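Local coordinates for protein trichosurin (Trichosurus vulpecula, PDB 2RA6) that is a milk whey lipocalin that binds 4-ethylphenol in its beta-barrel pocket and probably carries small molecules as a secreted homodimer, at residues R38-E43 with K121-A126; P106-K111 with N137-R142. The protein carries 1 engineered substitution. All blocks are in the same frame, centred on the assembly; numbering follows the deposited sequence.

Contact 1. Residues R38-E43 with K121-A126; sequences RSLIEE and KVNVVA
Leu40 puts one methyl, CD1, into the angle between Asn123 and Val125, two residues whose side chains leave strand 121-130 on the same side. Most of the contact hangs on that methyl. Leu40 CD1 rests 3.8 Å from CB of Asn123 and continues along the amide, with the Asn123 ND2 4.1 Å from Leu40 CD1, so the two side chains meet at a slant. Leu40 CG lies anti to its own carbonyl carbon (chi1 -67°), and a nearly straight chi2 then carries CD1 out to the strand.

Val125 divides its two branches between the loop residues. Val125 CG2 meets Leu40 CD1 at 4.1 Å, while Val125 CG1, held anti to the backbone N (chi1 179°), meets the gamma methyl CG2 of Ile41, also at 4.1 Å. Ile41 and Val125 pass each other in opposite directions.

Toward Leu40, Asn123 presents CB, CG and ND2; its OD1 is taken by Ser36 OG, which also bonds the Val124 backbone N, and this grip would limit the turning of the amide under Leu40. Ser35 and Leu33 of the neighbouring strand 29-35 and Phe47 of the loop fill in around the same cluster. On the other side of strand 121-130, Val124 packs against Val122 of the second subunit, so the strand is sandwiched between loop and dimer interface.

In lipocalins the long loop after the first strand folds over the mouth of the barrel. Here Leu40 and Ile41 meet the strand through buried apolar contacts, while Ser36, just ahead of them, supplies the polar bonds. The Val125 side chain is about 8 Å from the bound 4-ethylphenol, so this packing lies behind the pocket rather than in its wall, an apolar setting consistent with a site for small hydrophobic molecules.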
# COMPACT_ATOMS: atom_id res chain seq x y z
N ARG B 38 -6.30 14.49 -5.63
CA ARG B 38 -7.57 14.61 -6.34
C ARG B 38 -7.45 14.78 -7.85
O ARG B 38 -8.33 14.33 -8.59
CB ARG B 38 -8.40 15.76 -5.76
CG ARG B 38 -9.83 15.79 -6.30
CD ARG B 38 -10.81 16.35 -5.29
NE ARG B 38 -10.58 17.76 -4.99
CZ ARG B 38 -11.02 18.77 -5.73
NH1 ARG B 38 -11.72 18.53 -6.83
NH2 ARG B 38 -10.76 20.02 -5.37
N SER B 39 -6.38 15.41 -8.33
CA SER B 39 -6.23 15.61 -9.76
C SER B 39 -6.19 14.27 -10.49
O SER B 39 -6.55 14.18 -11.67
CB SER B 39 -4.96 16.41 -10.08
OG SER B 39 -3.79 15.60 -9.97
N LEU B 40 -5.76 13.22 -9.80
CA LEU B 40 -5.67 11.90 -10.40
C LEU B 40 -7.03 11.31 -10.77
O LEU B 40 -7.12 10.50 -11.69
CB LEU B 40 -4.96 10.92 -9.46
CG LEU B 40 -3.48 11.19 -9.19
CD1 LEU B 40 -2.98 10.16 -8.18
CD2 LEU B 40 -2.69 11.11 -10.49
N ILE B 41 -8.07 11.71 -10.04
CA ILE B 41 -9.40 11.18 -10.31
C ILE B 41 -10.41 12.20 -10.83
O ILE B 41 -11.58 11.88 -11.02
CB ILE B 41 -9.98 10.47 -9.06
CG1 ILE B 41 -9.94 11.40 -7.84
CG2 ILE B 41 -9.19 9.20 -8.79
CD1 ILE B 41 -10.63 10.82 -6.60
N GLU B 42 -9.96 13.43 -11.04
CA GLU B 42 -10.82 14.48 -11.58
C GLU B 42 -10.79 14.35 -13.10
O GLU B 42 -10.08 13.50 -13.64
CB GLU B 42 -10.31 15.87 -11.18
CG GLU B 42 -10.41 16.19 -9.70
CD GLU B 42 -9.89 17.59 -9.38
OE1 GLU B 42 -10.46 18.57 -9.90
OE2 GLU B 42 -8.92 17.71 -8.61
N GLU B 43 -11.55 15.20 -13.78
CA GLU B 43 -11.58 15.17 -15.23
C GLU B 43 -10.17 15.20 -15.81
O GLU B 43 -9.31 15.95 -15.35
CB GLU B 43 -12.37 16.37 -15.77
CG GLU B 43 -13.86 16.31 -15.47
CD GLU B 43 -14.49 15.03 -15.98
OE1 GLU B 43 -14.24 14.67 -17.15
OE2 GLU B 43 -15.24 14.39 -15.21
N LYS B 121 7.20 9.18 -6.84
CA LYS B 121 6.22 9.64 -5.87
C LYS B 121 5.14 8.58 -5.67
O LYS B 121 4.74 7.91 -6.62
CB LYS B 121 5.55 10.94 -6.34
CG LYS B 121 4.58 11.50 -5.32
CD LYS B 121 3.91 12.78 -5.80
CE LYS B 121 2.91 13.28 -4.78
NZ LYS B 121 2.21 14.52 -5.23
N VAL B 122 4.68 8.44 -4.44
CA VAL B 122 3.65 7.47 -4.13
C VAL B 122 2.30 8.14 -3.92
O VAL B 122 2.20 9.18 -3.26
CB VAL B 122 3.97 6.68 -2.84
CG1 VAL B 122 2.94 5.58 -2.64
CG2 VAL B 122 5.37 6.11 -2.91
N ASN B 123 1.26 7.54 -4.49
CA ASN B 123 -0.09 8.04 -4.30
C ASN B 123 -0.99 6.87 -4.08
O ASN B 123 -0.68 5.75 -4.48
CB ASN B 123 -0.58 8.85 -5.49
CG ASN B 123 -0.25 10.32 -5.36
OD1 ASN B 123 -0.71 11.01 -4.44
ND2 ASN B 123 0.56 10.81 -6.27
N VAL B 124 -2.10 7.11 -3.41
CA VAL B 124 -3.05 6.04 -3.19
C VAL B 124 -4.34 6.42 -3.89
O VAL B 124 -4.81 7.56 -3.83
CB VAL B 124 -3.31 5.82 -1.68
CG1 VAL B 124 -3.94 7.05 -1.05
CG2 VAL B 124 -4.21 4.60 -1.49
N VAL B 125 -4.90 5.45 -4.60
CA VAL B 125 -6.16 5.64 -5.30
C VAL B 125 -7.02 4.47 -4.86
O VAL B 125 -6.64 3.31 -5.02
CB VAL B 125 -6.00 5.60 -6.84
CG1 VAL B 125 -7.35 5.79 -7.51
CG2 VAL B 125 -5.04 6.70 -7.30
N ALA B 126 -8.17 4.77 -4.27
CA ALA B 126 -9.08 3.75 -3.80
C ALA B 126 -10.30 3.73 -4.71
O ALA B 126 -10.84 4.77 -5.07
CB ALA B 126 -9.49 4.03 -2.36

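Contact 2. Residues P106-K111 with N137-R142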
# COMPACT_ATOMS: atom_id res chain seq x y z
N PRO B 106 -18.16 -9.95 -1.31
CA PRO B 106 -17.64 -10.14 -2.67
C PRO B 106 -18.64 -10.14 -3.83
O PRO B 106 -18.28 -9.81 -4.95
CB PRO B 106 -16.87 -11.46 -2.56
CG PRO B 106 -17.60 -12.19 -1.49
CD PRO B 106 -17.84 -11.11 -0.47
N ASN B 107 -19.89 -10.50 -3.54
CA ASN B 107 -20.91 -10.54 -4.59
C ASN B 107 -21.66 -9.22 -4.67
O ASN B 107 -22.44 -8.99 -5.60
CB ASN B 107 -21.90 -11.67 -4.32
CG ASN B 107 -22.75 -12.00 -5.53
OD1 ASN B 107 -23.80 -12.64 -5.41
ND2 ASN B 107 -22.31 -11.56 -6.70
N GLU B 108 -21.44 -8.35 -3.68
CA GLU B 108 -22.11 -7.06 -3.64
C GLU B 108 -21.21 -5.90 -4.06
O GLU B 108 -21.65 -4.99 -4.76
CB GLU B 108 -22.67 -6.79 -2.24
CG GLU B 108 -23.92 -7.61 -1.88
CD GLU B 108 -24.50 -7.22 -0.53
OE1 GLU B 108 -24.50 -6.01 -0.20
OE2 GLU B 108 -24.98 -8.11 0.20
N TYR B 109 -19.96 -5.92 -3.62
CA TYR B 109 -19.03 -4.85 -3.95
C TYR B 109 -17.59 -5.33 -3.98
O TYR B 109 -17.28 -6.41 -3.49
CB TYR B 109 -19.15 -3.70 -2.94
CG TYR B 109 -18.45 -3.93 -1.61
CD1 TYR B 109 -17.11 -3.58 -1.42
CD2 TYR B 109 -19.13 -4.51 -0.54
CE1 TYR B 109 -16.46 -3.79 -0.20
CE2 TYR B 109 -18.49 -4.73 0.69
CZ TYR B 109 -17.16 -4.37 0.85
OH TYR B 109 -16.52 -4.60 2.05
N ALA B 110 -16.72 -4.51 -4.56
CA ALA B 110 -15.30 -4.81 -4.62
C ALA B 110 -14.56 -3.52 -4.31
O ALA B 110 -14.92 -2.45 -4.81
CB ALA B 110 -14.92 -5.32 -6.00
N LYS B 111 -13.54 -3.63 -3.47
CA LYS B 111 -12.72 -2.48 -3.12
C LYS B 111 -11.31 -2.77 -3.64
O LYS B 111 -10.74 -3.82 -3.37
CB LYS B 111 -12.69 -2.30 -1.60
CG LYS B 111 -11.81 -1.16 -1.12
CD LYS B 111 -11.80 -1.11 0.40
CE LYS B 111 -10.87 -0.03 0.92
NZ LYS B 111 -10.86 -0.01 2.41
N ASN B 137 -25.80 3.08 1.18
CA ASN B 137 -25.21 4.18 1.92
C ASN B 137 -24.26 3.64 2.98
O ASN B 137 -23.22 4.25 3.26
CB ASN B 137 -26.32 5.02 2.58
CG ASN B 137 -27.11 5.83 1.56
OD1 ASN B 137 -28.33 6.02 1.70
ND2 ASN B 137 -26.42 6.35 0.55
N GLU B 138 -24.59 2.49 3.55
CA GLU B 138 -23.76 1.86 4.57
C GLU B 138 -22.38 1.54 4.00
O GLU B 138 -21.36 1.89 4.60
CB GLU B 138 -24.41 0.58 5.09
CG GLU B 138 -23.65 -0.10 6.22
CD GLU B 138 -24.20 -1.48 6.56
OE1 GLU B 138 -23.74 -2.08 7.55
OE2 GLU B 138 -25.09 -1.96 5.82
N ILE B 139 -22.36 0.87 2.85
CA ILE B 139 -21.10 0.50 2.21
C ILE B 139 -20.29 1.73 1.82
O ILE B 139 -19.08 1.79 2.07
CB ILE B 139 -21.34 -0.38 0.97
CG1 ILE B 139 -21.89 -1.75 1.41
CG2 ILE B 139 -20.05 -0.57 0.18
CD1 ILE B 139 -22.30 -2.64 0.25
N LYS B 140 -20.95 2.71 1.22
CA LYS B 140 -20.24 3.92 0.82
C LYS B 140 -19.71 4.69 2.03
O LYS B 140 -18.59 5.20 1.99
CB LYS B 140 -21.14 4.82 -0.04
CG LYS B 140 -21.48 4.20 -1.39
CD LYS B 140 -22.04 5.19 -2.40
CE LYS B 140 -23.40 5.72 -1.99
NZ LYS B 140 -23.97 6.56 -3.09
N LYS B 141 -20.50 4.74 3.10
CA LYS B 141 -20.09 5.44 4.32
C LYS B 141 -18.82 4.84 4.91
O LYS B 141 -17.90 5.56 5.30
CB LYS B 141 -21.21 5.39 5.36
CG LYS B 141 -20.87 6.11 6.66
CD LYS B 141 -21.98 5.92 7.70
CE LYS B 141 -21.66 6.66 8.98
NZ LYS B 141 -21.59 8.13 8.76
N ARG B 142 -18.78 3.51 4.98
CA ARG B 142 -17.62 2.82 5.54
C ARG B 142 -16.38 3.07 4.68
O ARG B 142 -15.30 3.36 5.20
CB ARG B 142 -17.91 1.32 5.65
CG ARG B 142 -16.81 0.50 6.30
CD ARG B 142 -17.23 -0.96 6.42
NE ARG B 142 -17.63 -1.51 5.13
CZ ARG B 142 -18.02 -2.77 4.93
NH1 ARG B 142 -18.05 -3.63 5.94
NH2 ARG B 142 -18.37 -3.17 3.71
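Tyr109 and Ile139 make the closest backbone approach, CA to CA 8.4 Å, where the start of strand 109-118 faces the first turns of helix 137-148. Side chains span that gap. Tyr109 CG lies between the backbone N and the carbonyl carbon (chi1 78°), which turns one ring face to the helix. Over that face comes the Ile139 CG2 methyl, a CH-pi contact 4.3 Å from the Tyr109 ring centroid and 18° off the normal. The other branch of Ile139 reaches further along, its CD1 lying 3.8 Å from Tyr109 CD2 and 4.0 Å from OE1 of Glu108.

One turn on, Arg142 bends at chi3 and brings its guanidinium to the phenol end, the two planes 56° apart. Arg142 NH2 is 2.9 Å from Tyr109 OH, yet the angle is too poor for a hydrogen bond. Ser104 OG settles the matter, being hydrogen-bonded to both groups. Replacing Tyr109 with an alanine would probably leave Ile139 without its aromatic cover and Ser104 without one of its two partners, opening a gap between strand and helix. The chemistry is thus graded, from apolar packing at the buried root to a serine-bridged polar pair at the partly exposed end, and it seats the lipocalin helix against the outside of the barrel.

Overall arrangement
Following the chain from the N terminus, strand 29-35 runs into the loop holding 38-43, and the barrel is then built strand by strand until 121-126 returns to that loop and closes contact 1, with 77 residues between. Before that return, 106-111 has passed from a turn into the start of strand 109-118; after it, strand 121-130 runs on to helix 137-148, which closes contact 2 over 25 residues. The four segments alternate, so the two loops cross. The centres of the two contacts are about 20 Å apart and they do not touch, but neighbouring strands 109-118 and 121-130 join them: contact 1 ties the first long loop to the sheet, contact 2 the helix.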